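Local coordinates for 2L protein (Yaba-like disease virus, PDB 3IT8) that probably binds and neutralises host tumour necrosis factor, using a platform domain folded like that of class I MHC molecules followed by an Ig-like domain, at residues D[3-8]-D[93-98]; D[19-24]-D[62-67]; D[54-59]-D[164-169]; D[107-112]-D[245-250]. All coordinates share one frame; numbering follows the deposited sequence.

How the contacts relate
Contacts 1, 2 and 4 all reach the eight-stranded antiparallel sheet. Contact 1 pairs two neighbouring strands in its middle; contact 2 packs the 62-67 segment on strand 18-25, the immediate neighbour of strand 2-10. The centres of contacts 1 and 2 are about 10 Å apart, and Y7 OH lies 2.7 Å from Y64 O, probably hydrogen-bonded. Contact 4 brings a loop of the Ig-like domain under the sheet, its centre about 8 Å from that of contact 1, where I94 CG2 packs on P248 CG. Contact 3, about 14 Å from contact 1 between centres, ties a loop to helix 148-174 and touches two other protein chains. The N6 glycan borders contacts 1 and 2 and lies about 5 Å from the P248 side chain.

Contact 1. Residues D[3-8]-D[93-98]; sequences LKYNYT and LITGCY. With NAG (2-acetamido-2-deoxy-beta-D-glucopyranose), chain M.
L3, Y5 and Y7 face C97, T95 and L93 as antiparallel hydrogen-bonded pairs, each closed by two N-H...O bonds, on strand segments running at 173° with axes 4.7 Å apart at their closest. G96 sits across from K4, and its CA makes a CA-H...O contact of 3.1 Å with L3 O. On the tyrosine face, T95 CG2 packs against Y5 CB at 3.6 Å, while T95 OG1 is bonded to Y107 O. Y7 and L93 lie side by side, CB to CB 4.0 Å, and L93 O comes in at the edge of the Y7 ring, in its plane. On the opposite face N6 runs alongside I94, CG anti to the backbone N (chi1 -179°), which brings OD1 to 3.4 Å from I94 CD1. N6 ND2 carries the N-linked NAG of chain M. K4, extended and then bent at chi3 (72°), donates from NZ to the acetyl oxygen O7 of that sugar at 2.9 Å. Strands 18-25 and 103-112 flank the pair on either side. Above the tyrosine face, Y5 stacks on F158 and bonds Y170 OH of helix 148-174, and the Y7 ring meets W69 of helix 61-82.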
# COMPACT_ATOMS: atom_id res chain seq x y z
N LEU D 3 3.63 33.04 -12.29
CA LEU D 3 2.26 33.46 -12.56
C LEU D 3 1.87 34.51 -11.50
O LEU D 3 1.82 34.20 -10.31
CB LEU D 3 1.29 32.28 -12.54
CG LEU D 3 -0.15 32.64 -12.95
CD1 LEU D 3 -0.17 33.32 -14.31
CD2 LEU D 3 -1.01 31.40 -13.00
N LYS D 4 1.62 35.74 -11.92
CA LYS D 4 1.27 36.80 -10.97
C LYS D 4 -0.04 37.52 -11.28
O LYS D 4 -0.27 37.91 -12.42
CB LYS D 4 2.41 37.82 -10.90
CG LYS D 4 2.18 38.90 -9.86
CD LYS D 4 3.32 39.91 -9.78
CE LYS D 4 3.37 40.84 -10.97
NZ LYS D 4 4.40 41.92 -10.80
N TYR D 5 -0.88 37.68 -10.26
CA TYR D 5 -2.16 38.39 -10.37
C TYR D 5 -2.06 39.67 -9.53
O TYR D 5 -1.67 39.62 -8.36
CB TYR D 5 -3.30 37.52 -9.86
CG TYR D 5 -3.73 36.42 -10.80
CD1 TYR D 5 -3.03 36.16 -11.97
CD2 TYR D 5 -4.84 35.63 -10.52
CE1 TYR D 5 -3.41 35.13 -12.84
CE2 TYR D 5 -5.24 34.59 -11.37
CZ TYR D 5 -4.51 34.35 -12.53
OH TYR D 5 -4.89 33.32 -13.36
N ASN D 6 -2.41 40.81 -10.11
CA ASN D 6 -2.32 42.09 -9.41
C ASN D 6 -3.63 42.84 -9.55
O ASN D 6 -4.03 43.20 -10.65
CB ASN D 6 -1.16 42.92 -10.02
CG ASN D 6 -0.95 44.28 -9.35
OD1 ASN D 6 -1.70 44.68 -8.45
ND2 ASN D 6 0.09 44.98 -9.81
N TYR D 7 -4.33 43.04 -8.43
CA TYR D 7 -5.57 43.79 -8.44
C TYR D 7 -5.27 45.11 -7.74
O TYR D 7 -4.72 45.11 -6.63
CB TYR D 7 -6.67 43.08 -7.65
CG TYR D 7 -7.11 41.76 -8.20
CD1 TYR D 7 -6.41 40.59 -7.90
CD2 TYR D 7 -8.28 41.64 -8.95
CE1 TYR D 7 -6.87 39.35 -8.32
CE2 TYR D 7 -8.74 40.41 -9.38
CZ TYR D 7 -8.03 39.26 -9.05
OH TYR D 7 -8.49 38.01 -9.42
N THR D 8 -5.63 46.23 -8.35
CA THR D 8 -5.37 47.51 -7.71
C THR D 8 -6.46 48.57 -7.84
O THR D 8 -6.89 48.88 -8.95
CB THR D 8 -4.07 48.11 -8.26
OG1 THR D 8 -3.02 47.14 -8.18
CG2 THR D 8 -3.68 49.35 -7.46
N LEU D 93 -3.94 43.78 -4.30
CA LEU D 93 -4.04 42.38 -3.89
C LEU D 93 -3.07 41.61 -4.79
O LEU D 93 -3.33 41.41 -5.96
CB LEU D 93 -5.45 41.86 -4.09
CG LEU D 93 -5.56 40.36 -3.79
CD1 LEU D 93 -5.14 40.12 -2.36
CD2 LEU D 93 -6.99 39.86 -4.03
N ILE D 94 -1.94 41.21 -4.23
CA ILE D 94 -0.93 40.48 -4.98
C ILE D 94 -1.00 39.00 -4.67
O ILE D 94 -0.83 38.59 -3.53
CB ILE D 94 0.49 40.99 -4.63
CG1 ILE D 94 0.58 42.50 -4.82
CG2 ILE D 94 1.53 40.30 -5.50
CD1 ILE D 94 0.18 42.95 -6.19
N THR D 95 -1.27 38.19 -5.68
CA THR D 95 -1.36 36.76 -5.45
C THR D 95 -0.82 36.04 -6.68
O THR D 95 -0.92 36.57 -7.79
CB THR D 95 -2.82 36.34 -5.18
OG1 THR D 95 -2.86 34.98 -4.74
CG2 THR D 95 -3.67 36.49 -6.44
N GLY D 96 -0.24 34.87 -6.49
CA GLY D 96 0.34 34.13 -7.60
C GLY D 96 1.24 33.01 -7.11
O GLY D 96 1.28 32.71 -5.92
N CYS D 97 1.97 32.39 -8.02
CA CYS D 97 2.86 31.29 -7.64
C CYS D 97 4.10 31.24 -8.51
O CYS D 97 4.25 32.03 -9.45
CB CYS D 97 2.13 29.94 -7.71
SG CYS D 97 1.85 29.32 -9.40
N TYR D 98 5.00 30.30 -8.21
CA TYR D 98 6.24 30.19 -8.95
C TYR D 98 6.86 28.80 -8.87
O TYR D 98 6.64 28.06 -7.91
CB TYR D 98 7.25 31.19 -8.40
CG TYR D 98 7.62 30.92 -6.97
CD1 TYR D 98 8.69 30.08 -6.65
CD2 TYR D 98 6.88 31.47 -5.92
CE1 TYR D 98 9.01 29.80 -5.31
CE2 TYR D 98 7.18 31.19 -4.60
CZ TYR D 98 8.24 30.36 -4.29
OH TYR D 98 8.50 30.06 -2.97
C1 NAG M . 0.30 46.37 -9.46
C2 NAG M . 1.79 46.63 -9.26
C3 NAG M . 2.03 48.11 -8.90
C4 NAG M . 1.44 49.01 -9.99
C5 NAG M . -0.05 48.65 -10.13
C6 NAG M . -0.78 49.47 -11.18
C7 NAG M . 2.98 44.66 -8.52
C8 NAG M . 3.81 44.02 -7.42
N2 NAG M . 2.29 45.76 -8.21
O3 NAG M . 3.41 48.38 -8.74
O4 NAG M . 1.62 50.40 -9.67
O5 NAG M . -0.20 47.25 -10.47
O6 NAG M . -0.50 48.99 -12.49
O7 NAG M . 2.97 44.15 -9.64

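Contact 2. Residues D[19-24]-D[62-67]. With NAG (2-acetamido-2-deoxy-beta-D-glucopyranose), chain M.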
# COMPACT_ATOMS: atom_id res chain seq x y z
N GLY D 19 -9.84 51.04 -10.89
CA GLY D 19 -9.49 49.66 -10.64
C GLY D 19 -8.85 49.01 -11.86
O GLY D 19 -9.30 49.17 -12.98
N VAL D 20 -7.78 48.27 -11.62
CA VAL D 20 -7.11 47.55 -12.69
C VAL D 20 -6.69 46.20 -12.19
O VAL D 20 -6.52 45.97 -10.99
CB VAL D 20 -5.83 48.23 -13.18
CG1 VAL D 20 -6.16 49.30 -14.19
CG2 VAL D 20 -5.07 48.81 -12.01
N PHE D 21 -6.52 45.31 -13.15
CA PHE D 21 -6.08 43.96 -12.87
C PHE D 21 -5.10 43.53 -13.94
O PHE D 21 -5.31 43.78 -15.13
CB PHE D 21 -7.26 43.00 -12.88
CG PHE D 21 -6.83 41.58 -12.89
CD1 PHE D 21 -6.37 40.97 -11.72
CD2 PHE D 21 -6.81 40.86 -14.09
CE1 PHE D 21 -5.89 39.67 -11.75
CE2 PHE D 21 -6.33 39.56 -14.12
CZ PHE D 21 -5.87 38.96 -12.95
N TYR D 22 -4.01 42.89 -13.53
CA TYR D 22 -3.02 42.42 -14.47
C TYR D 22 -2.72 40.96 -14.21
O TYR D 22 -2.58 40.54 -13.07
CB TYR D 22 -1.71 43.21 -14.37
CG TYR D 22 -1.80 44.66 -14.80
CD1 TYR D 22 -1.82 45.68 -13.86
CD2 TYR D 22 -1.88 45.00 -16.16
CE1 TYR D 22 -1.91 47.02 -14.25
CE2 TYR D 22 -1.98 46.33 -16.56
CZ TYR D 22 -1.99 47.33 -15.60
OH TYR D 22 -2.05 48.66 -15.98
N ASP D 23 -2.64 40.19 -15.29
CA ASP D 23 -2.31 38.77 -15.24
C ASP D 23 -0.97 38.64 -15.99
O ASP D 23 -0.90 38.88 -17.19
CB ASP D 23 -3.38 37.96 -15.96
CG ASP D 23 -3.15 36.47 -15.85
OD1 ASP D 23 -1.98 36.05 -15.78
OD2 ASP D 23 -4.13 35.71 -15.86
N HIS D 24 0.09 38.29 -15.27
CA HIS D 24 1.41 38.15 -15.90
C HIS D 24 2.00 36.74 -15.78
O HIS D 24 2.11 36.19 -14.67
CB HIS D 24 2.41 39.12 -15.27
CG HIS D 24 2.22 40.54 -15.69
ND1 HIS D 24 2.57 40.99 -16.94
CD2 HIS D 24 1.76 41.61 -15.01
CE1 HIS D 24 2.34 42.29 -17.01
NE2 HIS D 24 1.85 42.69 -15.85
N ASN D 62 -15.43 34.74 -14.35
CA ASN D 62 -15.98 36.08 -14.13
C ASN D 62 -14.86 37.09 -14.27
O ASN D 62 -14.71 37.97 -13.43
CB ASN D 62 -16.56 36.23 -12.73
CG ASN D 62 -17.42 35.07 -12.34
OD1 ASN D 62 -17.57 34.11 -13.09
ND2 ASN D 62 -17.99 35.13 -11.14
N ASP D 63 -14.07 36.95 -15.33
CA ASP D 63 -12.96 37.85 -15.55
C ASP D 63 -12.20 37.98 -14.24
O ASP D 63 -12.13 39.07 -13.67
CB ASP D 63 -13.44 39.21 -16.02
CG ASP D 63 -14.24 39.12 -17.30
OD1 ASP D 63 -13.71 38.58 -18.29
OD2 ASP D 63 -15.40 39.59 -17.30
N TYR D 64 -11.68 36.85 -13.77
CA TYR D 64 -10.89 36.80 -12.54
C TYR D 64 -11.59 37.37 -11.32
O TYR D 64 -10.94 37.95 -10.45
CB TYR D 64 -9.57 37.56 -12.74
CG TYR D 64 -8.78 37.11 -13.96
CD1 TYR D 64 -9.24 37.37 -15.25
CD2 TYR D 64 -7.57 36.42 -13.81
CE1 TYR D 64 -8.54 36.95 -16.36
CE2 TYR D 64 -6.85 36.00 -14.92
CZ TYR D 64 -7.34 36.27 -16.19
OH TYR D 64 -6.62 35.85 -17.30
N ASN D 65 -12.91 37.17 -11.24
CA ASN D 65 -13.70 37.69 -10.13
C ASN D 65 -13.39 39.17 -9.93
O ASN D 65 -13.35 39.64 -8.79
CB ASN D 65 -13.35 36.94 -8.84
CG ASN D 65 -13.67 35.47 -8.93
OD1 ASN D 65 -12.82 34.63 -8.66
ND2 ASN D 65 -14.90 35.14 -9.29
N PHE D 66 -13.17 39.90 -11.03
CA PHE D 66 -12.83 41.32 -10.95
C PHE D 66 -13.86 42.20 -10.24
O PHE D 66 -13.51 42.95 -9.33
CB PHE D 66 -12.59 41.91 -12.33
CG PHE D 66 -12.13 43.33 -12.28
CD1 PHE D 66 -10.81 43.63 -12.05
CD2 PHE D 66 -13.04 44.36 -12.40
CE1 PHE D 66 -10.39 44.96 -11.95
CE2 PHE D 66 -12.63 45.69 -12.30
CZ PHE D 66 -11.30 45.99 -12.07
N ASN D 67 -15.12 42.11 -10.64
CA ASN D 67 -16.15 42.92 -10.02
C ASN D 67 -16.14 42.66 -8.52
O ASN D 67 -16.22 43.60 -7.74
CB ASN D 67 -17.53 42.61 -10.60
CG ASN D 67 -17.58 42.81 -12.10
OD1 ASN D 67 -16.91 43.68 -12.64
ND2 ASN D 67 -18.38 42.01 -12.78
C1 NAG M . 0.30 46.37 -9.46
C2 NAG M . 1.79 46.63 -9.26
C3 NAG M . 2.03 48.11 -8.90
C4 NAG M . 1.44 49.01 -9.99
C5 NAG M . -0.05 48.65 -10.13
C6 NAG M . -0.78 49.47 -11.18
C7 NAG M . 2.98 44.66 -8.52
C8 NAG M . 3.81 44.02 -7.42
N2 NAG M . 2.29 45.76 -8.21
O3 NAG M . 3.41 48.38 -8.74
O4 NAG M . 1.62 50.40 -9.67
O5 NAG M . -0.20 47.25 -10.47
O6 NAG M . -0.50 48.99 -12.49
O7 NAG M . 2.97 44.15 -9.64
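F21 stands with CG anti to the backbone N (chi1 167°), which sends its ring from strand 18-25 toward the 62-67 segment, while Y64 holds CG anti to its carbonyl carbon and lays its ring across that of F21. The two side chains cross at about a right angle. Their rings meet obliquely, centroids 4.5 Å apart and planes at 41°, and the CB of Y64 lies over the F21 face in a CH-pi contact, 4.2 Å from the ring centroid. F66 covers the root of the same phenylalanine: the edge of its ring meets F21 CB, with F66 CD1 3.7 Å from that atom. Farther round this edge, F66 CZ is 3.9 Å from G19 O, and the carbonyl carbon of V20 also lies near the ring plane. Two residues on, D23 points the same way as F21 and accepts a hydrogen bond from Y64 OH to OD2 at 2.9 Å, although the position of OD2 is less certain. The carboxylate is nearly perpendicular to the tyrosine ring. D23 OD2 is also bonded to Y170 OH, and Y64 OH to T31 OG1. Y22 points to the other side of the sheet, toward the NAG of chain M. The strand and the 62-67 segment run at 144° with axes 9.3 Å apart, an aromatic packing of the 62-67 segment, at the start of helix 61-82, on the antiparallel sheet, consistent with the MHC class I-like platform.

Contact 3. Residues D[54-59]-D[164-169]; sequences SRSPHT and SLAILD. With NAG (2-acetamido-2-deoxy-beta-D-glucopyranose), chain N.
L165 lies over one face of the H58 imidazole, the two side chains crossing obliquely. L165 CD1 makes a CH-pi contact 3.9 Å from the ring centroid and 17° off the ring normal, and L165 CB is 3.7 Å from H58 CD2. H58 carries CG anti to its carbonyl carbon (chi1 -63°), which sets the ring against L165 of the helix. A166 packs at the base of this side chain, its CB 3.7 Å from H58 CB. D169 meets the ring at its edge, not over its face: OD2 lies near the ring plane, 4.3 Å from H58 CD2. The same oxygen is 3.6 Å from P57 CD, and there the proline and aspartate side chains cross at about a right angle. D169 CB rests 3.7 Å from S56 OG. No hydrogen bond joins the two segments, which meet by van der Waals packing. The loop itself is shaped by a type I turn from S56 to T59, closed by T59 N bonding to S56 O at 2.9 Å, with S56 OG and T59 OG1 hydrogen-bonded to each other. H58 ND1 is bonded to an aromatic side chain of another protein chain, and L165 also packs on apolar side chains of other protein chains, which places this patch at an interface of the assembly. R55, near the glycan on N52, packs on M173. On the far side of helix 148-174, I167 faces L3 of strand 2-10 and C97 of strand 90-100, while a polar tie from loop to helix runs from T59 OG1 to Y170 OH.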
# COMPACT_ATOMS: atom_id res chain seq x y z
N SER D 54 -10.05 29.26 -22.33
CA SER D 54 -10.88 28.06 -22.21
C SER D 54 -10.02 26.84 -21.94
O SER D 54 -10.51 25.84 -21.47
CB SER D 54 -11.67 27.83 -23.50
OG SER D 54 -12.59 28.88 -23.72
N ARG D 55 -8.74 26.93 -22.25
CA ARG D 55 -7.84 25.82 -22.03
C ARG D 55 -7.16 25.94 -20.67
O ARG D 55 -6.24 25.18 -20.36
CB ARG D 55 -6.79 25.75 -23.13
CG ARG D 55 -7.32 25.19 -24.44
CD ARG D 55 -6.23 24.45 -25.22
NE ARG D 55 -5.30 25.36 -25.88
CZ ARG D 55 -4.05 25.04 -26.20
NH1 ARG D 55 -3.57 23.84 -25.90
NH2 ARG D 55 -3.26 25.92 -26.82
N SER D 56 -7.62 26.89 -19.85
CA SER D 56 -7.04 27.09 -18.52
C SER D 56 -8.12 27.08 -17.45
O SER D 56 -8.45 28.09 -16.84
CB SER D 56 -6.27 28.41 -18.45
OG SER D 56 -5.62 28.52 -17.19
N PRO D 57 -8.69 25.90 -17.21
CA PRO D 57 -9.75 25.62 -16.24
C PRO D 57 -9.54 26.21 -14.85
O PRO D 57 -10.50 26.46 -14.14
CB PRO D 57 -9.76 24.09 -16.17
CG PRO D 57 -9.34 23.70 -17.53
CD PRO D 57 -8.21 24.65 -17.82
N HIS D 58 -8.29 26.43 -14.48
CA HIS D 58 -7.99 26.94 -13.15
C HIS D 58 -7.74 28.43 -13.06
O HIS D 58 -7.35 28.92 -12.01
CB HIS D 58 -6.84 26.14 -12.56
CG HIS D 58 -7.19 24.69 -12.36
ND1 HIS D 58 -8.09 24.27 -11.41
CD2 HIS D 58 -6.80 23.58 -13.04
CE1 HIS D 58 -8.25 22.96 -11.51
NE2 HIS D 58 -7.48 22.52 -12.49
N THR D 59 -7.96 29.14 -14.16
CA THR D 59 -7.83 30.58 -14.15
C THR D 59 -9.23 30.98 -13.71
O THR D 59 -10.20 30.55 -14.31
CB THR D 59 -7.55 31.14 -15.54
OG1 THR D 59 -6.29 30.64 -16.01
CG2 THR D 59 -7.48 32.66 -15.49
N SER D 164 -1.07 26.98 -8.57
CA SER D 164 -0.08 25.99 -8.97
C SER D 164 -0.57 25.08 -10.10
O SER D 164 0.23 24.56 -10.87
CB SER D 164 0.33 25.13 -7.79
OG SER D 164 -0.76 24.33 -7.39
N LEU D 165 -1.87 24.87 -10.18
CA LEU D 165 -2.42 24.06 -11.25
C LEU D 165 -2.54 24.88 -12.53
O LEU D 165 -2.17 24.43 -13.62
CB LEU D 165 -3.80 23.53 -10.86
CG LEU D 165 -3.82 22.47 -9.75
CD1 LEU D 165 -5.26 22.16 -9.35
CD2 LEU D 165 -3.13 21.21 -10.25
N ALA D 166 -3.03 26.10 -12.40
CA ALA D 166 -3.20 26.98 -13.54
C ALA D 166 -1.88 27.30 -14.24
O ALA D 166 -1.80 27.21 -15.47
CB ALA D 166 -3.88 28.26 -13.09
N ILE D 167 -0.85 27.65 -13.47
CA ILE D 167 0.43 28.00 -14.06
C ILE D 167 0.89 27.01 -15.11
O ILE D 167 1.55 27.38 -16.07
CB ILE D 167 1.54 28.15 -12.99
CG1 ILE D 167 2.77 28.82 -13.61
CG2 ILE D 167 1.96 26.79 -12.46
CD1 ILE D 167 3.82 29.19 -12.61
N LEU D 168 0.52 25.74 -14.94
CA LEU D 168 0.91 24.71 -15.89
C LEU D 168 0.17 24.84 -17.23
O LEU D 168 0.71 24.49 -18.28
CB LEU D 168 0.69 23.31 -15.29
CG LEU D 168 1.56 22.97 -14.06
CD1 LEU D 168 1.25 21.58 -13.59
CD2 LEU D 168 3.04 23.10 -14.39
N ASP D 169 -1.05 25.35 -17.20
CA ASP D 169 -1.80 25.54 -18.44
C ASP D 169 -1.20 26.72 -19.21
O ASP D 169 -1.12 26.69 -20.44
CB ASP D 169 -3.28 25.81 -18.15
CG ASP D 169 -4.01 24.58 -17.64
OD1 ASP D 169 -3.79 23.49 -18.21
OD2 ASP D 169 -4.81 24.71 -16.68
C1 NAG N . -9.38 27.72 -27.82
C2 NAG N . -10.64 26.87 -27.42
C3 NAG N . -11.25 26.04 -28.58
C4 NAG N . -11.25 26.78 -29.90
C5 NAG N . -9.82 27.23 -30.13
C6 NAG N . -9.55 27.81 -31.50
C7 NAG N . -10.29 24.63 -26.57
C8 NAG N . -9.06 24.01 -27.23
N2 NAG N . -10.27 25.95 -26.36
O3 NAG N . -12.59 25.66 -28.25
O4 NAG N . -11.68 25.93 -30.95
O5 NAG N . -9.48 28.23 -29.16
O6 NAG N . -8.16 28.06 -31.66
O7 NAG N . -11.25 23.91 -26.27

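Contact 4. Residues D[107-112]-D[245-250]; sequences YGYVET and PGEPGF
Y107 and P248 meet where a loop of the Ig-like domain, residues 245-250, packs under the antiparallel sheet of the MHC-like platform. Y107 has CG between the backbone N and the carbonyl carbon (chi1 52°), which drops the ring off the strand toward the loop. From its root outward, Y107 CB is 4.0 Å from E247 CG. On one side of the ring CD2 lies near E247 CA, and CE2 is 3.5 Å from G246 O, which stands oblique to the ring. On the other side CD1, CE1 and, closest, CZ lie under P248 CD. That carbon sits over the face, 3.6 Å from the ring centroid and 24° off the normal, in a CH-pi contact. At the tip, Y107 OH is 3.6 Å from P248 CD, with P248 CG a little farther off. The proline comes from the opposite direction and serves two rings, since P248 CD also lies at the edge of Y109, near its plane. Y109, two residues on, has nearly the same first torsion and brings CE2 to 3.7 Å from E247 CB. E247 passes obliquely by this ring, and its carboxylate is satisfied elsewhere: OE1 makes a salt bridge to R119 and a bond to E244 N. The turn from E247 to F250 is of type I, closed by F250 N to E247 O at 2.9 Å, and it presents its backbone to the second tyrosine. Here G249 N gives Y109 OH a weak, bent hydrogen bond, 3.2 Å long with an N-H...O angle of 122°.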
# COMPACT_ATOMS: atom_id res chain seq x y z
N TYR D 107 1.67 32.71 -3.11
CA TYR D 107 1.53 33.81 -2.18
C TYR D 107 0.24 34.55 -2.41
O TYR D 107 -0.39 34.40 -3.45
CB TYR D 107 2.72 34.77 -2.34
CG TYR D 107 2.92 35.20 -3.78
CD1 TYR D 107 2.16 36.22 -4.34
CD2 TYR D 107 3.81 34.51 -4.60
CE1 TYR D 107 2.28 36.54 -5.68
CE2 TYR D 107 3.92 34.83 -5.95
CZ TYR D 107 3.15 35.84 -6.47
OH TYR D 107 3.26 36.12 -7.80
N GLY D 108 -0.14 35.36 -1.43
CA GLY D 108 -1.35 36.16 -1.53
C GLY D 108 -1.26 37.15 -0.41
O GLY D 108 -1.42 36.79 0.75
N TYR D 109 -0.99 38.41 -0.74
CA TYR D 109 -0.90 39.44 0.28
C TYR D 109 -1.49 40.75 -0.21
O TYR D 109 -1.74 40.93 -1.40
CB TYR D 109 0.55 39.63 0.69
CG TYR D 109 1.46 40.06 -0.44
CD1 TYR D 109 1.64 41.41 -0.74
CD2 TYR D 109 2.21 39.12 -1.14
CE1 TYR D 109 2.55 41.81 -1.71
CE2 TYR D 109 3.13 39.51 -2.12
CZ TYR D 109 3.30 40.85 -2.39
OH TYR D 109 4.23 41.24 -3.33
N VAL D 110 -1.72 41.66 0.73
CA VAL D 110 -2.30 42.95 0.43
C VAL D 110 -1.28 44.01 0.76
O VAL D 110 -0.78 44.03 1.88
CB VAL D 110 -3.58 43.18 1.28
CG1 VAL D 110 -4.03 44.63 1.17
CG2 VAL D 110 -4.68 42.25 0.81
N GLU D 111 -0.95 44.87 -0.20
CA GLU D 111 -0.03 45.96 0.07
C GLU D 111 -0.71 47.30 -0.19
O GLU D 111 -1.72 47.38 -0.89
CB GLU D 111 1.25 45.84 -0.75
CG GLU D 111 1.04 45.73 -2.22
CD GLU D 111 2.35 45.64 -2.97
OE1 GLU D 111 3.28 44.96 -2.47
OE2 GLU D 111 2.45 46.25 -4.07
N THR D 112 -0.14 48.34 0.41
CA THR D 112 -0.66 49.70 0.32
C THR D 112 0.38 50.56 -0.36
O THR D 112 1.51 50.13 -0.55
CB THR D 112 -0.94 50.20 1.76
OG1 THR D 112 -2.34 50.08 2.03
CG2 THR D 112 -0.48 51.61 1.97
N PRO D 245 11.13 35.53 0.13
CA PRO D 245 11.54 35.26 -1.26
C PRO D 245 10.47 34.45 -1.98
O PRO D 245 9.93 33.49 -1.44
CB PRO D 245 12.85 34.49 -1.08
CG PRO D 245 12.75 33.92 0.30
CD PRO D 245 12.13 35.03 1.08
N GLY D 246 10.15 34.86 -3.21
CA GLY D 246 9.09 34.20 -3.95
C GLY D 246 7.98 35.21 -4.22
O GLY D 246 7.37 35.21 -5.31
N GLU D 247 7.69 36.06 -3.24
CA GLU D 247 6.67 37.10 -3.39
C GLU D 247 7.30 38.17 -4.29
O GLU D 247 8.47 38.51 -4.11
CB GLU D 247 6.32 37.72 -2.02
CG GLU D 247 5.93 36.72 -0.96
CD GLU D 247 5.51 37.35 0.38
OE1 GLU D 247 6.20 38.27 0.86
OE2 GLU D 247 4.49 36.91 0.98
N PRO D 248 6.54 38.69 -5.27
CA PRO D 248 7.15 39.71 -6.13
C PRO D 248 7.75 40.90 -5.36
O PRO D 248 8.63 41.60 -5.88
CB PRO D 248 6.02 40.11 -7.08
CG PRO D 248 4.77 39.67 -6.39
CD PRO D 248 5.18 38.38 -5.72
N GLY D 249 7.31 41.10 -4.13
CA GLY D 249 7.83 42.20 -3.34
C GLY D 249 9.24 42.04 -2.81
O GLY D 249 9.81 42.99 -2.27
N PHE D 250 9.82 40.85 -2.93
CA PHE D 250 11.17 40.63 -2.43
C PHE D 250 12.19 41.39 -3.28
O PHE D 250 12.19 41.28 -4.51
CB PHE D 250 11.51 39.15 -2.45
CG PHE D 250 12.61 38.79 -1.52
CD1 PHE D 250 12.38 38.73 -0.14
CD2 PHE D 250 13.89 38.58 -1.99
CE1 PHE D 250 13.42 38.47 0.74
CE2 PHE D 250 14.94 38.31 -1.11
CZ PHE D 250 14.70 38.26 0.26